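Local structure of CghA (Chaetomium globosum, 6KBC) at residues A79-A84 with T89-H94; A60-S65 with V194-H199. The protein is a beta-rich fungal protein of two calycin-like domains that holds the ligand WK1 in a pocket. All coordinates share one frame; numbering follows the deposited sequence.

Interaction 1 (A79-A84 with T89-H94). With WK1 ((2S)-3-[(2S,4E)-4-[[(1R,2S,4aR,6S,8R,8aS)-2-[(E)-but-2-en-2-yl]-6,8-dimethyl-1,2,4a,5,6,7,8,8a-octahydronaphthalen-1-yl]-oxidanyl-methylidene]-3,5-bis(oxidanylidene)pyrrolidin-2-yl]-2-methyl-2-oxidanyl-propanoic acid), chain B.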
ATOM      1  N   ALA A  79       5.200   0.921 -13.231  1.00 34.10           N
ATOM      2  CA  ALA A  79       4.530  -0.101 -12.436  1.00 34.22           C
ATOM      3  C   ALA A  79       5.640  -0.768 -11.648  1.00 34.76           C
ATOM      4  O   ALA A  79       6.483  -1.461 -12.228  1.00 34.69           O
ATOM      5  CB  ALA A  79       3.767  -1.105 -13.298  1.00 32.39           C
ATOM      6  N   ALA A  80       5.674  -0.516 -10.342  1.00 29.51           N
ATOM      7  CA  ALA A  80       6.712  -1.078  -9.489  1.00 33.56           C
ATOM      8  C   ALA A  80       6.197  -2.397  -8.938  1.00 26.94           C
ATOM      9  O   ALA A  80       5.168  -2.423  -8.257  1.00 27.53           O
ATOM     10  CB  ALA A  80       7.081  -0.126  -8.351  1.00 30.04           C
ATOM     11  N   ILE A  81       6.920  -3.481  -9.216  1.00 28.40           N
ATOM     12  CA  ILE A  81       6.443  -4.828  -8.938  1.00 29.55           C
ATOM     13  C   ILE A  81       7.389  -5.524  -7.977  1.00 25.36           C
ATOM     14  O   ILE A  81       8.611  -5.483  -8.153  1.00 27.91           O
ATOM     15  CB  ILE A  81       6.301  -5.663 -10.227  1.00 30.18           C
ATOM     16  CG1 ILE A  81       5.354  -4.976 -11.205  1.00 29.91           C
ATOM     17  CG2 ILE A  81       5.788  -7.056  -9.883  1.00 27.18           C
ATOM     18  CD1 ILE A  81       5.593  -5.383 -12.660  1.00 31.40           C
ATOM     19  N   ASN A  82       6.818  -6.203  -6.988  1.00 25.49           N
ATOM     20  CA  ASN A  82       7.604  -7.030  -6.086  1.00 26.82           C
ATOM     21  C   ASN A  82       6.892  -8.357  -5.886  1.00 23.53           C
ATOM     22  O   ASN A  82       5.673  -8.392  -5.713  1.00 23.90           O
ATOM     23  CB  ASN A  82       7.810  -6.344  -4.737  1.00 23.59           C
ATOM     24  CG  ASN A  82       8.709  -5.139  -4.846  1.00 27.85           C
ATOM     25  OD1 ASN A  82       9.927  -5.274  -4.833  1.00 27.66           O
ATOM     26  ND2 ASN A  82       8.116  -3.953  -4.995  1.00 29.82           N
ATOM     27  N   ALA A  83       7.666  -9.437  -5.864  1.00 22.99           N
ATOM     28  CA  ALA A  83       7.106 -10.771  -5.716  1.00 25.14           C
ATOM     29  C   ALA A  83       8.028 -11.594  -4.835  1.00 24.57           C
ATOM     30  O   ALA A  83       9.252 -11.442  -4.903  1.00 25.04           O
ATOM     31  CB  ALA A  83       6.928 -11.455  -7.086  1.00 23.05           C
ATOM     32  N   ALA A  84       7.438 -12.453  -4.006  1.00 24.80           N
ATOM     33  CA  ALA A  84       8.194 -13.288  -3.086  1.00 25.60           C
ATOM     34  C   ALA A  84       7.612 -14.693  -3.084  1.00 25.15           C
ATOM     35  O   ALA A  84       6.394 -14.866  -3.172  1.00 25.05           O
ATOM     36  CB  ALA A  84       8.180 -12.719  -1.660  1.00 24.81           C
ATOM     37  N   THR A  89      12.925 -17.128  -3.203  1.00 30.11           N
ATOM     38  CA  THR A  89      12.988 -16.317  -4.407  1.00 26.87           C
ATOM     39  C   THR A  89      12.252 -15.002  -4.201  1.00 23.58           C
ATOM     40  O   THR A  89      11.151 -14.964  -3.650  1.00 28.29           O
ATOM     41  CB  THR A  89      12.380 -17.045  -5.602  1.00 30.87           C
ATOM     42  OG1 THR A  89      12.895 -18.376  -5.674  1.00 30.19           O
ATOM     43  CG2 THR A  89      12.726 -16.305  -6.874  1.00 29.74           C
ATOM     44  N   VAL A  90      12.877 -13.914  -4.636  1.00 24.01           N
ATOM     45  CA  VAL A  90      12.208 -12.628  -4.702  1.00 26.62           C
ATOM     46  C   VAL A  90      12.461 -12.057  -6.088  1.00 29.27           C
ATOM     47  O   VAL A  90      13.459 -12.369  -6.743  1.00 31.28           O
ATOM     48  CB  VAL A  90      12.679 -11.657  -3.597  1.00 28.29           C
ATOM     49  CG1 VAL A  90      12.376 -12.246  -2.214  1.00 23.93           C
ATOM     50  CG2 VAL A  90      14.158 -11.355  -3.763  1.00 29.11           C
ATOM     51  N   TRP A  91      11.537 -11.218  -6.533  1.00 25.85           N
ATOM     52  CA  TRP A  91      11.572 -10.667  -7.876  1.00 28.04           C
ATOM     53  C   TRP A  91      11.042  -9.249  -7.796  1.00 31.35           C
ATOM     54  O   TRP A  91       9.905  -9.034  -7.362  1.00 31.30           O
ATOM     55  CB  TRP A  91      10.725 -11.513  -8.826  1.00 28.15           C
ATOM     56  CG  TRP A  91      10.864 -11.194 -10.279  1.00 33.69           C
ATOM     57  CD1 TRP A  91      11.655 -11.839 -11.192  1.00 34.13           C
ATOM     58  CD2 TRP A  91      10.160 -10.176 -11.004  1.00 33.39           C
ATOM     59  NE1 TRP A  91      11.491 -11.275 -12.437  1.00 34.75           N
ATOM     60  CE2 TRP A  91      10.574 -10.260 -12.350  1.00 34.86           C
ATOM     61  CE3 TRP A  91       9.221  -9.202 -10.646  1.00 30.13           C
ATOM     62  CZ2 TRP A  91      10.084  -9.400 -13.338  1.00 36.55           C
ATOM     63  CZ3 TRP A  91       8.729  -8.355 -11.629  1.00 35.29           C
ATOM     64  CH2 TRP A  91       9.161  -8.461 -12.961  1.00 35.14           C
ATOM     65  N   SER A  92      11.865  -8.293  -8.204  1.00 28.80           N
ATOM     66  CA  SER A  92      11.524  -6.883  -8.113  1.00 32.42           C
ATOM     67  C   SER A  92      11.970  -6.212  -9.392  1.00 31.16           C
ATOM     68  O   SER A  92      13.156  -6.242  -9.727  1.00 34.31           O
ATOM     69  CB  SER A  92      12.192  -6.216  -6.899  1.00 30.01           C
ATOM     70  OG  SER A  92      11.741  -6.794  -5.679  1.00 32.05           O
ATOM     71  N   GLN A  93      11.028  -5.607 -10.097  1.00 34.39           N
ATOM     72  CA  GLN A  93      11.372  -4.830 -11.273  1.00 38.66           C
ATOM     73  C   GLN A  93      10.367  -3.705 -11.420  1.00 35.65           C
ATOM     74  O   GLN A  93       9.219  -3.813 -10.981  1.00 30.61           O
ATOM     75  CB  GLN A  93      11.381  -5.687 -12.544  1.00 34.69           C
ATOM     76  CG  GLN A  93      12.574  -6.602 -12.693  1.00 41.57           C
ATOM     77  CD  GLN A  93      12.608  -7.249 -14.060  1.00 45.65           C
ATOM     78  OE1 GLN A  93      12.065  -6.703 -15.024  1.00 49.15           O
ATOM     79  NE2 GLN A  93      13.237  -8.417 -14.154  1.00 44.21           N
ATOM     80  N   HIS A  94      10.824  -2.622 -12.032  1.00 32.96           N
ATOM     81  CA  HIS A  94       9.957  -1.563 -12.514  1.00 37.80           C
ATOM     82  C   HIS A  94       9.725  -1.759 -14.000  1.00 38.55           C
ATOM     83  O   HIS A  94      10.663  -2.043 -14.750  1.00 39.87           O
ATOM     84  CB  HIS A  94      10.579  -0.189 -12.280  1.00 38.53           C
ATOM     85  CG  HIS A  94      10.748   0.161 -10.837  1.00 41.23           C
ATOM     86  ND1 HIS A  94      11.365   1.320 -10.420  1.00 42.73           N
ATOM     87  CD2 HIS A  94      10.366  -0.490  -9.712  1.00 38.85           C
ATOM     88  CE1 HIS A  94      11.365   1.365  -9.099  1.00 42.62           C
ATOM     89  NE2 HIS A  94      10.759   0.281  -8.645  1.00 40.98           N
TER
HETATM   90  O   WK1 B 501      10.812   0.042  -6.090  1.00 42.02           O
HETATM   91  C17 WK1 B 501       9.965  -0.616  -5.542  1.00 40.34           C
HETATM   92  O1  WK1 B 501       9.620  -1.688  -5.954  1.00 35.21           O
HETATM   93  C19 WK1 B 501       9.319  -0.120  -4.314  1.00 35.90           C
HETATM   94  O2  WK1 B 501       9.886   1.057  -3.849  1.00 39.32           O
HETATM   95  C18 WK1 B 501       9.519  -1.125  -3.222  1.00 35.48           C
HETATM   96  C20 WK1 B 501       7.896   0.119  -4.737  1.00 35.40           C
HETATM   97  C22 WK1 B 501       7.007   0.249  -3.567  1.00 33.71           C
HETATM   98  N   WK1 B 501       5.576   0.305  -3.799  1.00 34.23           N
HETATM   99  C21 WK1 B 501       5.046   1.282  -3.072  1.00 36.07           C
HETATM  100  O5  WK1 B 501       3.759   1.538  -3.071  1.00 32.29           O
HETATM  101  C23 WK1 B 501       7.221   1.371  -2.681  1.00 41.42           C
HETATM  102  O4  WK1 B 501       8.382   1.753  -2.192  1.00 36.88           O
HETATM  103  C24 WK1 B 501       6.033   2.055  -2.302  1.00 39.24           C
HETATM  104  C16 WK1 B 501       5.916   3.194  -1.398  1.00 39.12           C
HETATM  105  O3  WK1 B 501       6.987   3.637  -0.863  1.00 41.47           O
HETATM  106  C9  WK1 B 501       4.593   3.712  -1.015  1.00 38.30           C
HETATM  107  C8  WK1 B 501       4.241   2.742   0.148  1.00 36.98           C
HETATM  108  C12 WK1 B 501       4.601   1.276   0.021  1.00 35.88           C
HETATM  109  C13 WK1 B 501       3.748   0.369  -0.402  1.00 34.46           C
HETATM  110  C90 WK1 B 501       4.135  -1.065  -0.523  1.00 36.67           C
HETATM  111  C14 WK1 B 501       5.968   0.815   0.380  1.00 41.16           C
HETATM  112  C7  WK1 B 501       4.848   3.184   1.446  1.00 39.80           C
HETATM  113  C6  WK1 B 501       4.641   4.407   1.854  1.00 38.20           C
HETATM  114  C3  WK1 B 501       4.058   5.363   0.863  1.00 38.41           C
HETATM  115  C4  WK1 B 501       4.578   5.160  -0.545  1.00 40.09           C
HETATM  116  C5  WK1 B 501       3.694   5.979  -1.464  1.00 43.32           C
HETATM  117  C11 WK1 B 501       4.257   5.983  -2.850  1.00 41.11           C
HETATM  118  C2  WK1 B 501       4.048   6.816   1.260  1.00 38.30           C
HETATM  119  C1  WK1 B 501       2.974   7.441   0.426  1.00 38.08           C
HETATM  120  C10 WK1 B 501       2.623   8.845   0.792  1.00 40.88           C
HETATM  121  C   WK1 B 501       3.437   7.399  -0.998  1.00 40.47           C

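Interaction 2 (A60-S65 with V194-H199). With WK1 ((2S)-3-[(2S,4E)-4-[[(1R,2S,4aR,6S,8R,8aS)-2-[(E)-but-2-en-2-yl]-6,8-dimethyl-1,2,4a,5,6,7,8,8a-octahydronaphthalen-1-yl]-oxidanyl-methylidene]-3,5-bis(oxidanylidene)pyrrolidin-2-yl]-2-methyl-2-oxidanyl-propanoic acid), chain B.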
ATOM      1  N   ALA A  60       3.609 -16.961  -0.445  1.00 23.18           N
ATOM      2  CA  ALA A  60       3.844 -16.132  -1.612  1.00 21.11           C
ATOM      3  C   ALA A  60       3.232 -14.769  -1.349  1.00 21.54           C
ATOM      4  O   ALA A  60       2.292 -14.636  -0.562  1.00 23.16           O
ATOM      5  CB  ALA A  60       3.256 -16.747  -2.889  1.00 23.48           C
ATOM      6  N   ALA A  61       3.789 -13.762  -2.000  1.00 21.94           N
ATOM      7  CA  ALA A  61       3.296 -12.408  -1.840  1.00 21.97           C
ATOM      8  C   ALA A  61       3.595 -11.662  -3.122  1.00 23.69           C
ATOM      9  O   ALA A  61       4.589 -11.932  -3.802  1.00 23.97           O
ATOM     10  CB  ALA A  61       3.949 -11.697  -0.635  1.00 21.61           C
ATOM     11  N   PHE A  62       2.740 -10.703  -3.436  1.00 22.09           N
ATOM     12  CA  PHE A  62       2.882  -9.972  -4.681  1.00 24.91           C
ATOM     13  C   PHE A  62       2.310  -8.584  -4.473  1.00 20.65           C
ATOM     14  O   PHE A  62       1.264  -8.429  -3.851  1.00 23.48           O
ATOM     15  CB  PHE A  62       2.137 -10.670  -5.840  1.00 23.92           C
ATOM     16  CG  PHE A  62       2.239  -9.926  -7.142  1.00 22.69           C
ATOM     17  CD1 PHE A  62       3.296 -10.158  -7.997  1.00 23.07           C
ATOM     18  CD2 PHE A  62       1.289  -8.978  -7.494  1.00 27.28           C
ATOM     19  CE1 PHE A  62       3.418  -9.454  -9.181  1.00 26.85           C
ATOM     20  CE2 PHE A  62       1.392  -8.274  -8.688  1.00 27.94           C
ATOM     21  CZ  PHE A  62       2.461  -8.509  -9.528  1.00 25.64           C
ATOM     22  N   THR A  63       2.985  -7.584  -5.013  1.00 25.17           N
ATOM     23  CA  THR A  63       2.433  -6.245  -4.947  1.00 24.16           C
ATOM     24  C   THR A  63       2.915  -5.478  -6.164  1.00 24.29           C
ATOM     25  O   THR A  63       4.040  -5.671  -6.632  1.00 25.50           O
ATOM     26  CB  THR A  63       2.815  -5.525  -3.643  1.00 23.74           C
ATOM     27  OG1 THR A  63       2.069  -4.303  -3.532  1.00 24.82           O
ATOM     28  CG2 THR A  63       4.317  -5.221  -3.585  1.00 25.64           C
ATOM     29  N   VAL A  64       2.037  -4.642  -6.691  1.00 24.26           N
ATOM     30  CA  VAL A  64       2.375  -3.741  -7.776  1.00 26.42           C
ATOM     31  C   VAL A  64       1.805  -2.379  -7.423  1.00 26.64           C
ATOM     32  O   VAL A  64       0.674  -2.275  -6.932  1.00 29.11           O
ATOM     33  CB  VAL A  64       1.829  -4.256  -9.131  1.00 27.32           C
ATOM     34  CG1 VAL A  64       0.322  -4.496  -9.053  1.00 24.62           C
ATOM     35  CG2 VAL A  64       2.170  -3.299 -10.247  1.00 26.84           C
ATOM     36  N   SER A  65       2.600  -1.341  -7.628  1.00 25.99           N
ATOM     37  CA  SER A  65       2.115   0.023  -7.527  1.00 29.63           C
ATOM     38  C   SER A  65       2.237   0.637  -8.909  1.00 29.60           C
ATOM     39  O   SER A  65       3.328   0.645  -9.489  1.00 31.43           O
ATOM     40  CB  SER A  65       2.903   0.836  -6.486  1.00 28.82           C
ATOM     41  OG  SER A  65       2.569   0.406  -5.177  1.00 27.23           O
ATOM     42  N   VAL A 194      -3.876 -15.206  -8.283  1.00 29.62           N
ATOM     43  CA  VAL A 194      -2.679 -14.856  -9.018  1.00 26.76           C
ATOM     44  C   VAL A 194      -2.380 -15.979  -9.998  1.00 26.15           C
ATOM     45  O   VAL A 194      -2.485 -17.159  -9.656  1.00 27.13           O
ATOM     46  CB  VAL A 194      -1.502 -14.625  -8.052  1.00 32.26           C
ATOM     47  CG1 VAL A 194      -0.229 -14.512  -8.808  1.00 29.46           C
ATOM     48  CG2 VAL A 194      -1.759 -13.367  -7.214  1.00 31.98           C
ATOM     49  N   ASP A 195      -1.999 -15.614 -11.214  1.00 26.68           N
ATOM     50  CA  ASP A 195      -1.543 -16.618 -12.168  1.00 32.54           C
ATOM     51  C   ASP A 195      -0.497 -15.906 -13.023  1.00 31.57           C
ATOM     52  O   ASP A 195      -0.812 -15.277 -14.035  1.00 32.27           O
ATOM     53  CB  ASP A 195      -2.703 -17.187 -12.978  1.00 32.43           C
ATOM     54  CG  ASP A 195      -2.264 -18.235 -13.989  1.00 37.45           C
ATOM     55  OD1 ASP A 195      -1.069 -18.597 -13.998  1.00 38.87           O
ATOM     56  OD2 ASP A 195      -3.137 -18.746 -14.724  1.00 40.02           O
ATOM     57  N   LEU A 196       0.745 -15.965 -12.565  1.00 31.50           N
ATOM     58  CA  LEU A 196       1.789 -15.102 -13.075  1.00 31.28           C
ATOM     59  C   LEU A 196       2.989 -15.945 -13.458  1.00 32.21           C
ATOM     60  O   LEU A 196       3.253 -16.985 -12.849  1.00 29.98           O
ATOM     61  CB  LEU A 196       2.216 -14.050 -12.017  1.00 31.28           C
ATOM     62  CG  LEU A 196       1.250 -12.901 -11.730  1.00 32.50           C
ATOM     63  CD1 LEU A 196       1.699 -12.200 -10.455  1.00 34.38           C
ATOM     64  CD2 LEU A 196       1.226 -11.917 -12.878  1.00 30.49           C
ATOM     65  N   THR A 197       3.727 -15.466 -14.456  1.00 30.42           N
ATOM     66  CA  THR A 197       4.977 -16.087 -14.862  1.00 34.42           C
ATOM     67  C   THR A 197       6.059 -15.025 -14.855  1.00 36.49           C
ATOM     68  O   THR A 197       5.907 -13.979 -15.495  1.00 36.52           O
ATOM     69  CB  THR A 197       4.863 -16.740 -16.246  1.00 35.32           C
ATOM     70  OG1 THR A 197       3.784 -17.673 -16.224  1.00 35.41           O
ATOM     71  CG2 THR A 197       6.147 -17.470 -16.603  1.00 39.52           C
ATOM     72  N   PHE A 198       7.131 -15.292 -14.109  1.00 34.42           N
ATOM     73  CA  PHE A 198       8.253 -14.379 -13.954  1.00 38.59           C
ATOM     74  C   PHE A 198       9.481 -14.983 -14.612  1.00 43.97           C
ATOM     75  O   PHE A 198       9.747 -16.182 -14.470  1.00 42.36           O
ATOM     76  CB  PHE A 198       8.585 -14.125 -12.479  1.00 32.80           C
ATOM     77  CG  PHE A 198       7.462 -13.523 -11.682  1.00 33.39           C
ATOM     78  CD1 PHE A 198       6.420 -14.310 -11.226  1.00 28.50           C
ATOM     79  CD2 PHE A 198       7.484 -12.178 -11.333  1.00 32.68           C
ATOM     80  CE1 PHE A 198       5.400 -13.764 -10.466  1.00 27.53           C
ATOM     81  CE2 PHE A 198       6.468 -11.629 -10.580  1.00 27.49           C
ATOM     82  CZ  PHE A 198       5.423 -12.425 -10.150  1.00 29.35           C
ATOM     83  N   HIS A 199      10.246 -14.153 -15.301  1.00 41.13           N
ATOM     84  CA  HIS A 199      11.500 -14.592 -15.893  1.00 46.88           C
ATOM     85  C   HIS A 199      12.625 -14.242 -14.927  1.00 45.64           C
ATOM     86  O   HIS A 199      12.809 -13.071 -14.580  1.00 44.88           O
ATOM     87  CB  HIS A 199      11.678 -13.977 -17.282  1.00 48.46           C
ATOM     88  CG  HIS A 199      10.574 -14.354 -18.236  1.00 56.24           C
ATOM     89  ND1 HIS A 199       9.288 -13.863 -18.125  1.00 54.78           N
ATOM     90  CD2 HIS A 199      10.557 -15.202 -19.293  1.00 53.27           C
ATOM     91  CE1 HIS A 199       8.532 -14.379 -19.077  1.00 51.77           C
ATOM     92  NE2 HIS A 199       9.279 -15.193 -19.802  1.00 60.88           N
TER
HETATM   93  O   WK1 B 501      10.812   0.042  -6.090  1.00 42.02           O
HETATM   94  C17 WK1 B 501       9.965  -0.616  -5.542  1.00 40.34           C
HETATM   95  O1  WK1 B 501       9.620  -1.688  -5.954  1.00 35.21           O
HETATM   96  C19 WK1 B 501       9.319  -0.120  -4.314  1.00 35.90           C
HETATM   97  O2  WK1 B 501       9.886   1.057  -3.849  1.00 39.32           O
HETATM   98  C18 WK1 B 501       9.519  -1.125  -3.222  1.00 35.48           C
HETATM   99  C20 WK1 B 501       7.896   0.119  -4.737  1.00 35.40           C
HETATM  100  C22 WK1 B 501       7.007   0.249  -3.567  1.00 33.71           C
HETATM  101  N   WK1 B 501       5.576   0.305  -3.799  1.00 34.23           N
HETATM  102  C21 WK1 B 501       5.046   1.282  -3.072  1.00 36.07           C
HETATM  103  O5  WK1 B 501       3.759   1.538  -3.071  1.00 32.29           O
HETATM  104  C23 WK1 B 501       7.221   1.371  -2.681  1.00 41.42           C
HETATM  105  O4  WK1 B 501       8.382   1.753  -2.192  1.00 36.88           O
HETATM  106  C24 WK1 B 501       6.033   2.055  -2.302  1.00 39.24           C
HETATM  107  C16 WK1 B 501       5.916   3.194  -1.398  1.00 39.12           C
HETATM  108  O3  WK1 B 501       6.987   3.637  -0.863  1.00 41.47           O
HETATM  109  C9  WK1 B 501       4.593   3.712  -1.015  1.00 38.30           C
HETATM  110  C8  WK1 B 501       4.241   2.742   0.148  1.00 36.98           C
HETATM  111  C12 WK1 B 501       4.601   1.276   0.021  1.00 35.88           C
HETATM  112  C13 WK1 B 501       3.748   0.369  -0.402  1.00 34.46           C
HETATM  113  C90 WK1 B 501       4.135  -1.065  -0.523  1.00 36.67           C
HETATM  114  C14 WK1 B 501       5.968   0.815   0.380  1.00 41.16           C
HETATM  115  C7  WK1 B 501       4.848   3.184   1.446  1.00 39.80           C
HETATM  116  C6  WK1 B 501       4.641   4.407   1.854  1.00 38.20           C
HETATM  117  C3  WK1 B 501       4.058   5.363   0.863  1.00 38.41           C
HETATM  118  C4  WK1 B 501       4.578   5.160  -0.545  1.00 40.09           C
HETATM  119  C5  WK1 B 501       3.694   5.979  -1.464  1.00 43.32           C
HETATM  120  C11 WK1 B 501       4.257   5.983  -2.850  1.00 41.11           C
HETATM  121  C2  WK1 B 501       4.048   6.816   1.260  1.00 38.30           C
HETATM  122  C1  WK1 B 501       2.974   7.441   0.426  1.00 38.08           C
HETATM  123  C10 WK1 B 501       2.623   8.845   0.792  1.00 40.88           C
HETATM  124  C   WK1 B 501       3.437   7.399  -0.998  1.00 40.47           C

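Interaction 1 (A79-A84 with T89-H94)
Residues 79-84 and 90-94 run antiparallel, the axes of these short segments 4.6 Å apart at closest approach, and Ile81 with Gln93 and Ala83 with Trp91 form the hydrogen-bonded pairs. Ile81 N reaches Gln93 O at 2.9 Å and Ala83 N reaches Trp91 O at 2.7 Å, each pair being closed by the reciprocal N-H. Between them, CA-H groups such as that of Ser92 point at carbonyl oxygens of the partner strand. The two strands make up a beta hairpin within the calycin-type N-terminal domain. Ile81, Ala83, Trp91 and Gln93 share one face, largely apolar apart from the Gln93 amide. There CG2 of Ile81, turned anti to the backbone N, meets the edge of the Trp91 indole, 3.7 Å from CZ3, while CG of Gln93 lies over one face of that ring; the indole NE1 is hydrogen-bonded to His199 O. Ala80, Asn82, Ser92 and His94 occupy the other face, part of which lines the WK1 pocket. Ser92 OG donates a short bond of 2.5 Å to Asn82 OD1, which probably helps to set the rotation of the amide, whose ND2 gives a fairly straight bond (160°) to WK1 O1 at 2.9 Å. His94 NE2 donates to WK1 O at 2.6 Å, the other oxygen of the same carboxyl group, which lies at the ring edge in the imidazole plane; ND1 is hydrogen-bonded to NH1 of Arg78. Ala80 CB comes within 3.6 Å of His94 CD2.

Interaction 2 (A60-S65 with V194-H199)
Phe62 presents one face of its ring to Leu196, whose CD1 methyl stands 3.7 Å from the ring centroid and 22° off the normal, a CH-pi contact displaced toward the rim. The contact crosses the apolar interior of the calycin-like N-terminal domain, bringing strand 60-69 against strand 181-200 through side chains alone; even the closest CA atoms, those of Phe62 and Val194, are 8.6 Å apart. With CG anti to the backbone N (chi1 179°), Phe62 extends its ring toward 194-199, and the Leu196 side chain meets it at about a right angle. Phe198 approaches obliquely, the edge of its own ring directed at Phe62. The Phe198 ring also makes edge-to-face contacts with Trp85 and Trp91, and Ile154 and Leu158 of strand 154-162 touch Phe62, so the pair belongs to a larger apolar cluster. At the far end of 60-65, Ser65 belongs to the ligand pocket and its OG donates a hydrogen bond to WK1 O5 at 2.7 Å. Strand 60-69 thus carries both a buried aromatic and a ligand-binding hydroxyl. Back in the interior, Phe62 CE1 lies 3.5 Å from Leu196 CD1 and 3.7 Å from Phe198 CZ.

How the interactions relate
Strands 60-69 and 77-85 are neighbours in sequence and in the sheet, so interactions 1 and 2 meet directly, their centres about 7 Å apart. Ala80 N to Ser65 O (2.8 Å) and Asn82 N to Thr63 O (2.9 Å) are probable hydrogen bonds joining them. Interaction 1 is a partly buried pairing of adjacent strands, rich in backbone bonds, whereas interaction 2 is a wholly buried, apolar contact between strands distant in sequence. Their apolar sides merge where Ile81 CG2 packs 3.4 Å from Phe62 CE1. Both also reach WK1, but at different parts of it: interaction 1 at the carboxyl group, interaction 2 at O5.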